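Local coordinates for protein titin (Homo sapiens, PDB 3LCY) that spans the half-sarcomere of muscle as a giant elastic filament, represented here by two tandem immunoglobulin domains of its A-band region, at residues 123-128 and 157-162; 101-106 and 186-191; 67-72 and 95-100. One frame throughout, in Å; residues are numbered along the deposited sequence.

Interaction 1: residues 123-128 and 157-162; sequences LHVMYI and HYTHLV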
loop_
_atom_site.group_PDB
_atom_site.type_symbol
_atom_site.label_atom_id
_atom_site.label_comp_id
_atom_site.label_asym_id
_atom_site.label_seq_id
_atom_site.Cartn_x
_atom_site.Cartn_y
_atom_site.Cartn_z
ATOM N N LEU A 123 13.553 -4.759 15.082
ATOM C CA LEU A 123 12.283 -4.156 15.446
ATOM C C LEU A 123 11.534 -4.030 14.127
ATOM O O LEU A 123 11.953 -3.312 13.233
ATOM C CB LEU A 123 12.492 -2.797 16.100
ATOM C CG LEU A 123 12.631 -2.788 17.622
ATOM C CD1 LEU A 123 13.311 -4.036 18.113
ATOM C CD2 LEU A 123 13.383 -1.561 18.081
ATOM N N HIS A 124 10.420 -4.739 14.020
ATOM C CA HIS A 124 9.625 -4.770 12.798
ATOM C C HIS A 124 8.263 -4.114 13.008
ATOM O O HIS A 124 7.325 -4.752 13.482
ATOM C CB HIS A 124 9.457 -6.218 12.336
ATOM C CG HIS A 124 8.778 -6.360 11.012
ATOM N ND1 HIS A 124 9.429 -6.176 9.815
ATOM C CD2 HIS A 124 7.496 -6.681 10.695
ATOM C CE1 HIS A 124 8.587 -6.374 8.817
ATOM N NE2 HIS A 124 7.406 -6.681 9.329
ATOM N N VAL A 125 8.162 -2.836 12.652
ATOM C CA VAL A 125 6.951 -2.059 12.907
ATOM C C VAL A 125 6.047 -1.932 11.681
ATOM O O VAL A 125 6.419 -1.312 10.685
ATOM C CB VAL A 125 7.288 -0.643 13.419
ATOM C CG1 VAL A 125 6.015 0.126 13.733
ATOM C CG2 VAL A 125 8.180 -0.718 14.646
ATOM N N MET A 126 4.852 -2.496 11.773
ATOM C CA MET A 126 3.856 -2.370 10.722
ATOM C C MET A 126 3.092 -1.054 10.893
ATOM O O MET A 126 2.757 -0.647 11.988
ATOM C CB MET A 126 2.906 -3.557 10.729
ATOM C CG MET A 126 3.565 -4.898 10.530
ATOM S SD MET A 126 4.184 -5.216 8.880
ATOM C CE MET A 126 2.690 -5.425 7.953
ATOM N N TYR A 127 2.827 -0.378 9.796
ATOM C CA TYR A 127 2.132 0.889 9.862
ATOM C C TYR A 127 1.146 1.077 8.734
ATOM O O TYR A 127 1.195 0.402 7.726
ATOM C CB TYR A 127 3.127 2.039 9.819
ATOM C CG TYR A 127 3.670 2.287 8.448
ATOM C CD1 TYR A 127 3.032 3.138 7.576
ATOM C CD2 TYR A 127 4.808 1.648 8.010
ATOM C CE1 TYR A 127 3.509 3.343 6.331
ATOM C CE2 TYR A 127 5.292 1.863 6.761
ATOM C CZ TYR A 127 4.639 2.711 5.933
ATOM O OH TYR A 127 5.110 2.945 4.691
ATOM N N ILE A 128 0.235 2.010 8.934
ATOM C CA ILE A 128 -0.686 2.378 7.894
ATOM C C ILE A 128 -0.458 3.852 7.604
ATOM O O ILE A 128 -0.559 4.675 8.479
ATOM C CB ILE A 128 -2.145 2.145 8.309
ATOM C CG1 ILE A 128 -2.462 0.660 8.316
ATOM C CG2 ILE A 128 -3.076 2.840 7.372
ATOM C CD1 ILE A 128 -3.802 0.337 8.856
ATOM N N HIS A 157 4.951 -0.853 3.773
ATOM C CA HIS A 157 4.161 -1.655 4.700
ATOM C C HIS A 157 4.744 -1.667 6.109
ATOM O O HIS A 157 4.046 -1.981 7.072
ATOM C CB HIS A 157 4.007 -3.088 4.183
ATOM C CG HIS A 157 3.099 -3.214 3.011
ATOM N ND1 HIS A 157 1.798 -2.737 3.007
ATOM C CD2 HIS A 157 3.273 -3.780 1.785
ATOM C CE1 HIS A 157 1.230 -2.990 1.852
ATOM N NE2 HIS A 157 2.112 -3.628 1.086
ATOM N N TYR A 158 6.023 -1.325 6.234
ATOM C CA TYR A 158 6.676 -1.360 7.539
ATOM C C TYR A 158 7.982 -0.576 7.569
ATOM O O TYR A 158 8.536 -0.221 6.530
ATOM C CB TYR A 158 6.948 -2.809 7.959
ATOM C CG TYR A 158 7.824 -3.565 6.983
ATOM C CD1 TYR A 158 7.280 -4.499 6.113
ATOM C CD2 TYR A 158 9.193 -3.332 6.924
ATOM C CE1 TYR A 158 8.075 -5.186 5.216
ATOM C CE2 TYR A 158 9.996 -4.014 6.031
ATOM C CZ TYR A 158 9.431 -4.940 5.178
ATOM O OH TYR A 158 10.217 -5.625 4.281
ATOM N N THR A 159 8.466 -0.314 8.779
ATOM C CA THR A 159 9.807 0.211 8.976
ATOM C C THR A 159 10.591 -0.778 9.836
ATOM O O THR A 159 10.189 -1.101 10.955
ATOM C CB THR A 159 9.784 1.603 9.630
ATOM O OG1 THR A 159 11.118 1.995 9.971
ATOM C CG2 THR A 159 8.920 1.595 10.880
ATOM N N HIS A 160 11.701 -1.271 9.297
ATOM C CA HIS A 160 12.430 -2.366 9.925
ATOM C C HIS A 160 13.816 -1.940 10.395
ATOM O O HIS A 160 14.683 -1.618 9.584
ATOM C CB HIS A 160 12.543 -3.544 8.953
ATOM C CG HIS A 160 13.078 -4.795 9.575
ATOM N ND1 HIS A 160 12.267 -5.772 10.098
ATOM C CD2 HIS A 160 14.355 -5.226 9.759
ATOM C CE1 HIS A 160 13.012 -6.757 10.578
ATOM N NE2 HIS A 160 14.280 -6.444 10.383
ATOM N N LEU A 161 14.018 -1.943 11.709
ATOM C CA LEU A 161 15.309 -1.593 12.290
ATOM C C LEU A 161 16.042 -2.834 12.784
ATOM O O LEU A 161 15.529 -3.576 13.621
ATOM C CB LEU A 161 15.133 -0.605 13.446
ATOM C CG LEU A 161 16.382 -0.310 14.284
ATOM C CD1 LEU A 161 17.443 0.384 13.445
ATOM C CD2 LEU A 161 16.036 0.531 15.502
ATOM N N VAL A 162 17.251 -3.016 12.310
ATOM C CA VAL A 162 18.104 -4.086 12.763
ATOM C C VAL A 162 19.406 -3.631 13.465
ATOM O O VAL A 162 20.168 -2.881 12.969
ATOM C CB VAL A 162 18.329 -5.127 11.637
ATOM C CG1 VAL A 162 18.567 -4.513 10.389
ATOM C CG2 VAL A 162 19.419 -5.984 11.922
HETATM O O HOH W 1 1.279 -2.577 7.394
#
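His-157 enters the contact through its carbonyl, which accepts a weak, long bond from Tyr-127 N (3.4 Å). A water steadies this end by donating to both His-157 O and Tyr-127 O. At Tyr-158 the backbone N sits 3.3 Å from CE2 of Tyr-127, whose hydroxyl is bonded to Thr-155 O. The side chain of Tyr-158 goes to the other face of the sheet: with chi1 59° its CG lies between the backbone N and the carbonyl carbon, and the ring comes up against His-124. There the imidazole presents CE1 to the centre of one tyrosine face, 3.4 Å above the plane, planes at 44°. Met-126 SD lies beside the same residue, 3.8 Å from Tyr-158 CB, and the phenol oxygen is held by Glu-153. Thr-159 pairs with Val-125 through two backbone bonds, Thr-159 N to Val-125 O being 3.0 Å. Strands 121-130 and 158-163 are B and E of an I-set immunoglobulin sandwich, antiparallel neighbours in its A-B-E-D sheet. Thr-159 and Val-125 face the interior, where Thr-159 OG1 meets Trp-137 NE1 and Asn-154 OD1. His-160 returns to the outer face, its side chain crossing that of His-124 at about a right angle; the rings meet rim to rim, planes at 63°, hydrogen-bonded through ND1 atoms 2.9 Å apart. Since one of those atoms must accept, at least one imidazole is probably neutral. Leu-161 closes the ladder: its carbonyl takes Leu-123 N at 2.7 Å and its N-H goes back to Leu-123 O, while its side chain turns inward beside Leu-123 and reaches Trp-137.

Interaction 2: residues 101-106 and 186-191; sequences PQFHPG and VDAILD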
loop_
_atom_site.group_PDB
_atom_site.type_symbol
_atom_site.label_atom_id
_atom_site.label_comp_id
_atom_site.label_asym_id
_atom_site.label_seq_id
_atom_site.Cartn_x
_atom_site.Cartn_y
_atom_site.Cartn_z
ATOM N N PRO A 101 -0.747 8.916 8.827
ATOM C CA PRO A 101 0.148 7.917 9.414
ATOM C C PRO A 101 -0.432 7.335 10.697
ATOM O O PRO A 101 -0.907 8.078 11.558
ATOM C CB PRO A 101 1.414 8.721 9.707
ATOM C CG PRO A 101 1.408 9.794 8.672
ATOM C CD PRO A 101 -0.036 10.156 8.474
ATOM N N GLN A 102 -0.395 6.013 10.811
ATOM C CA GLN A 102 -0.996 5.312 11.937
ATOM C C GLN A 102 -0.327 3.960 12.122
ATOM O O GLN A 102 -0.197 3.191 11.171
ATOM C CB GLN A 102 -2.491 5.107 11.685
ATOM C CG GLN A 102 -3.145 4.089 12.604
ATOM C CD GLN A 102 -4.493 3.617 12.087
ATOM O OE1 GLN A 102 -4.850 3.863 10.933
ATOM N NE2 GLN A 102 -5.247 2.932 12.938
ATOM N N PHE A 103 0.100 3.667 13.345
ATOM C CA PHE A 103 0.682 2.364 13.628
ATOM C C PHE A 103 -0.374 1.276 13.481
ATOM O O PHE A 103 -1.505 1.424 13.942
ATOM C CB PHE A 103 1.337 2.334 15.009
ATOM C CG PHE A 103 2.566 3.192 15.108
ATOM C CD1 PHE A 103 3.722 2.847 14.425
ATOM C CD2 PHE A 103 2.567 4.342 15.882
ATOM C CE1 PHE A 103 4.855 3.633 14.509
ATOM C CE2 PHE A 103 3.699 5.130 15.972
ATOM C CZ PHE A 103 4.844 4.775 15.285
ATOM N N HIS A 104 0.011 0.188 12.825
ATOM C CA HIS A 104 -0.935 -0.840 12.415
ATOM C C HIS A 104 -1.633 -1.532 13.584
ATOM O O HIS A 104 -0.990 -2.217 14.380
ATOM C CB HIS A 104 -0.234 -1.886 11.541
ATOM C CG HIS A 104 -1.157 -2.613 10.611
ATOM N ND1 HIS A 104 -2.232 -3.352 11.055
ATOM C CD2 HIS A 104 -1.164 -2.716 9.261
ATOM C CE1 HIS A 104 -2.864 -3.875 10.021
ATOM N NE2 HIS A 104 -2.235 -3.506 8.919
ATOM N N PRO A 105 -2.961 -1.355 13.680
ATOM C CA PRO A 105 -3.768 -2.173 14.591
ATOM C C PRO A 105 -3.919 -3.573 14.005
ATOM O O PRO A 105 -4.323 -3.717 12.850
ATOM C CB PRO A 105 -5.117 -1.453 14.607
ATOM C CG PRO A 105 -5.190 -0.763 13.290
ATOM C CD PRO A 105 -3.776 -0.380 12.936
ATOM N N GLY A 106 -3.586 -4.589 14.791
ATOM C CA GLY A 106 -3.507 -5.946 14.284
ATOM C C GLY A 106 -2.097 -6.459 14.490
ATOM O O GLY A 106 -1.833 -7.661 14.432
ATOM N N VAL A 186 2.838 10.619 13.513
ATOM C CA VAL A 186 2.592 9.767 14.670
ATOM C C VAL A 186 3.910 9.148 15.117
ATOM O O VAL A 186 4.840 9.007 14.320
ATOM C CB VAL A 186 1.575 8.651 14.360
ATOM C CG1 VAL A 186 2.211 7.581 13.486
ATOM C CG2 VAL A 186 1.045 8.040 15.652
ATOM N N ASP A 187 4.000 8.796 16.395
ATOM C CA ASP A 187 5.219 8.194 16.917
ATOM C C ASP A 187 4.928 7.223 18.054
ATOM O O ASP A 187 3.870 7.278 18.683
ATOM C CB ASP A 187 6.204 9.272 17.380
ATOM C CG ASP A 187 5.754 9.970 18.648
ATOM O OD1 ASP A 187 5.844 9.354 19.730
ATOM O OD2 ASP A 187 5.323 11.139 18.565
ATOM N N ALA A 188 5.878 6.332 18.307
ATOM C CA ALA A 188 5.759 5.368 19.391
ATOM C C ALA A 188 7.110 5.182 20.065
ATOM O O ALA A 188 8.151 5.249 19.414
ATOM C CB ALA A 188 5.237 4.041 18.867
ATOM N N ILE A 189 7.093 4.959 21.373
ATOM C CA ILE A 189 8.327 4.772 22.124
ATOM C C ILE A 189 8.505 3.324 22.568
ATOM O O ILE A 189 7.643 2.754 23.238
ATOM C CB ILE A 189 8.397 5.709 23.343
ATOM C CG1 ILE A 189 8.590 7.156 22.882
ATOM C CG2 ILE A 189 9.525 5.293 24.271
ATOM C CD1 ILE A 189 8.725 8.150 24.016
ATOM N N LEU A 190 9.633 2.735 22.183
ATOM C CA LEU A 190 9.934 1.350 22.520
ATOM C C LEU A 190 11.069 1.288 23.533
ATOM O O LEU A 190 12.162 1.798 23.284
ATOM C CB LEU A 190 10.319 0.559 21.265
ATOM C CG LEU A 190 9.314 0.449 20.114
ATOM C CD1 LEU A 190 9.086 1.789 19.437
ATOM C CD2 LEU A 190 9.801 -0.570 19.100
ATOM N N ASP A 191 10.806 0.664 24.675
ATOM C CA ASP A 191 11.818 0.520 25.710
ATOM C C ASP A 191 12.618 -0.759 25.487
ATOM O O ASP A 191 12.087 -1.862 25.608
ATOM C CB ASP A 191 11.173 0.501 27.096
ATOM C CG ASP A 191 12.162 0.807 28.199
ATOM O OD1 ASP A 191 13.124 1.562 27.940
ATOM O OD2 ASP A 191 11.977 0.296 29.323
#
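Phe-103 and Val-186 carry this contact, with Pro-101 filling in beside them. The strand portions 101-103 and 186-191 run in roughly the same direction, 26° apart, but their axes come no closer than 6.9 Å and no hydrogen bond joins them. Phe-103 has CG beside its own backbone N (chi1 -68°), which sends the ring across toward the other strand with the CE2 and CZ rim leading. One methyl of Val-186, CG1, makes an off-centre CH-pi contact, 4.2 Å from the ring centroid and 29° off the ring normal. The other, CG2, lies on the same side, 4.0 Å from Phe-103 CD2. On the other side of the ring plane Ala-188 CB sits above the CE2 edge, 3.5 Å from Phe-103 CE2, so the ring lies between valine and alanine. Val-186 CG1 also reaches back the other way: it touches the proline ring at Pro-101 CB (4.0 Å) and the backbone at Pro-101 O (3.7 Å). The phenylalanine is hemmed in by Val-125 on strand 121-130, by Val-177 and Leu-179 on strand 173-180, and by Leu-109. Strand 101-103 belongs to one sheet and strand 186-191 to the other, so the contact closes the margin of an I-set beta sandwich, where strand A pairs with B and the chain then crosses over to lay A' parallel to G.

Interaction 3: residues 67-72 and 95-100; sequences VMTEEQ and LLLQAT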
loop_
_atom_site.group_PDB
_atom_site.type_symbol
_atom_site.label_atom_id
_atom_site.label_comp_id
_atom_site.label_asym_id
_atom_site.label_seq_id
_atom_site.Cartn_x
_atom_site.Cartn_y
_atom_site.Cartn_z
ATOM N N VAL A 67 -14.208 0.304 -6.123
ATOM C CA VAL A 67 -13.509 -0.479 -5.128
ATOM C C VAL A 67 -13.778 0.100 -3.759
ATOM O O VAL A 67 -13.553 1.279 -3.528
ATOM C CB VAL A 67 -11.990 -0.463 -5.362
ATOM C CG1 VAL A 67 -11.274 -1.262 -4.286
ATOM C CG2 VAL A 67 -11.656 -0.991 -6.741
ATOM N N MET A 68 -14.260 -0.731 -2.848
ATOM C CA MET A 68 -14.515 -0.262 -1.508
ATOM C C MET A 68 -13.227 -0.622 -0.820
ATOM O O MET A 68 -13.003 -1.766 -0.453
ATOM C CB MET A 68 -15.691 -1.003 -0.889
ATOM C CG MET A 68 -16.937 -1.007 -1.741
ATOM S SD MET A 68 -17.465 0.619 -2.269
ATOM C CE MET A 68 -17.838 1.388 -0.708
ATOM N N THR A 69 -12.372 0.370 -0.653
ATOM C CA THR A 69 -11.111 0.155 -0.060
ATOM C C THR A 69 -11.160 -0.181 1.393
ATOM O O THR A 69 -11.871 0.384 2.117
ATOM C CB THR A 69 -10.210 1.330 -0.331
ATOM O OG1 THR A 69 -10.619 2.450 0.433
ATOM C CG2 THR A 69 -10.270 1.671 -1.736
ATOM N N GLU A 70 -10.381 -1.159 1.787
ATOM C CA GLU A 70 -10.318 -1.548 3.149
ATOM C C GLU A 70 -8.911 -1.590 3.654
ATOM O O GLU A 70 -8.670 -1.376 4.784
ATOM C CB GLU A 70 -10.963 -2.899 3.325
ATOM C CG GLU A 70 -10.691 -3.849 2.219
ATOM C CD GLU A 70 -11.052 -5.267 2.528
ATOM O OE1 GLU A 70 -11.537 -5.527 3.605
ATOM O OE2 GLU A 70 -10.856 -6.140 1.700
ATOM N N GLU A 71 -7.981 -1.878 2.775
ATOM C CA GLU A 71 -6.598 -2.084 3.134
ATOM C C GLU A 71 -5.653 -1.477 2.153
ATOM O O GLU A 71 -5.992 -1.195 1.076
ATOM C CB GLU A 71 -6.301 -3.568 3.309
ATOM C CG GLU A 71 -6.373 -4.348 2.048
ATOM C CD GLU A 71 -6.024 -5.782 2.181
ATOM O OE1 GLU A 71 -5.715 -6.223 3.259
ATOM O OE2 GLU A 71 -6.075 -6.492 1.197
ATOM N N GLN A 72 -4.432 -1.277 2.577
ATOM C CA GLN A 72 -3.409 -0.657 1.781
ATOM C C GLN A 72 -3.126 -1.369 0.503
ATOM O O GLN A 72 -2.751 -0.789 -0.433
ATOM C CB GLN A 72 -2.140 -0.481 2.587
ATOM C CG GLN A 72 -2.076 0.822 3.229
ATOM C CD GLN A 72 -0.951 0.981 4.172
ATOM O OE1 GLN A 72 -0.585 2.064 4.506
ATOM N NE2 GLN A 72 -0.403 -0.083 4.601
ATOM N N LEU A 95 -4.636 3.292 -8.437
ATOM C CA LEU A 95 -5.408 3.853 -7.338
ATOM C C LEU A 95 -4.467 4.314 -6.234
ATOM O O LEU A 95 -3.697 3.522 -5.692
ATOM C CB LEU A 95 -6.392 2.818 -6.791
ATOM C CG LEU A 95 -7.166 3.221 -5.534
ATOM C CD1 LEU A 95 -7.899 4.535 -5.751
ATOM C CD2 LEU A 95 -8.132 2.121 -5.113
ATOM N N LEU A 96 -4.518 5.603 -5.916
ATOM C CA LEU A 96 -3.689 6.157 -4.854
ATOM C C LEU A 96 -4.524 6.372 -3.598
ATOM O O LEU A 96 -5.574 7.011 -3.639
ATOM C CB LEU A 96 -3.038 7.471 -5.295
ATOM C CG LEU A 96 -1.891 7.396 -6.308
ATOM C CD1 LEU A 96 -2.346 6.786 -7.625
ATOM C CD2 LEU A 96 -1.302 8.776 -6.538
ATOM N N LEU A 97 -4.053 5.832 -2.481
ATOM C CA LEU A 97 -4.784 5.932 -1.227
ATOM C C LEU A 97 -4.368 7.155 -0.420
ATOM O O LEU A 97 -3.283 7.705 -0.616
ATOM C CB LEU A 97 -4.589 4.670 -0.387
ATOM C CG LEU A 97 -5.066 3.360 -1.012
ATOM C CD1 LEU A 97 -4.823 2.203 -0.059
ATOM C CD2 LEU A 97 -6.536 3.444 -1.388
ATOM N N GLN A 98 -5.245 7.571 0.486
ATOM C CA GLN A 98 -4.949 8.659 1.407
ATOM C C GLN A 98 -5.232 8.213 2.836
ATOM O O GLN A 98 -6.338 7.771 3.151
ATOM C CB GLN A 98 -5.778 9.897 1.065
ATOM C CG GLN A 98 -5.465 10.501 -0.290
ATOM C CD GLN A 98 -6.393 11.644 -0.643
ATOM O OE1 GLN A 98 -6.561 11.981 -1.813
ATOM N NE2 GLN A 98 -7.004 12.246 0.372
ATOM N N ALA A 99 -4.227 8.319 3.698
ATOM C CA ALA A 99 -4.375 7.905 5.086
ATOM C C ALA A 99 -3.334 8.578 5.969
ATOM O O ALA A 99 -2.143 8.568 5.659
ATOM C CB ALA A 99 -4.274 6.392 5.202
ATOM N N THR A 100 -3.792 9.171 7.067
ATOM C CA THR A 100 -2.886 9.778 8.027
ATOM C C THR A 100 -2.056 8.677 8.667
ATOM O O THR A 100 -2.586 7.618 9.001
ATOM C CB THR A 100 -3.651 10.530 9.125
ATOM O OG1 THR A 100 -4.350 9.590 9.951
ATOM C CG2 THR A 100 -4.648 11.497 8.508
#
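Thr-69 meets Leu-95 and Leu-97 with its methyl alone, and its first torsion explains why. At chi1 72° OG1 occupies the place between the backbone N and the carbonyl carbon, where it bonds to Gly-22 N and Glu-23 O, and this leaves CG2 turned to the leucines. That methyl is 4.0 Å from Leu-95 CD2 and 4.1 Å from Leu-97 CD2. The two leucines lean differently to converge on it: Leu-95 has CG anti to its backbone N (chi1 174°), whereas Leu-97 has CG beside the N and anti to the carbonyl carbon (chi1 -61°). The forked end of Leu-97 divides its work. While CD2 goes to the threonine, CD1 lies against the turn backbone, 3.7 Å from Gln-72 O and 3.8 Å from Glu-71 O, in van der Waals contact only. Gln-72 sends its amide away to the second domain, where OE1 accepts from Gly-129 N. The turn after strand 62-68 (E, leading toward F) thus packs on strand 88-103 (G) of the opposite sheet and closes the end of the first I-set sandwich, with Leu-95 on Ala-25 of strand 24-34 and Leu-97 on Glu-75 and, in the next domain, Arg-130 of strand 121-130.

In the fold
Along the chain interaction 3 closes first, in the first immunoglobulin domain; interaction 2 then opens and encloses interaction 1, both in the second domain. The centres of interactions 1 and 2 are about 9 Å apart, and each lies about 19 Å from that of interaction 3. Strand 88-103 threads all of this: it supplies 95-100 to interaction 3, continues directly into 101-106 of interaction 2, and pairs with strand 121-130 of interaction 1, Gln-102 O lying 2.6 Å from Ile-128 N in a probable hydrogen bond. Gln-72 of interaction 3 also packs on Ile-128. With a strand running unbroken from one domain into the next, the tandem is probably stiff at its junction.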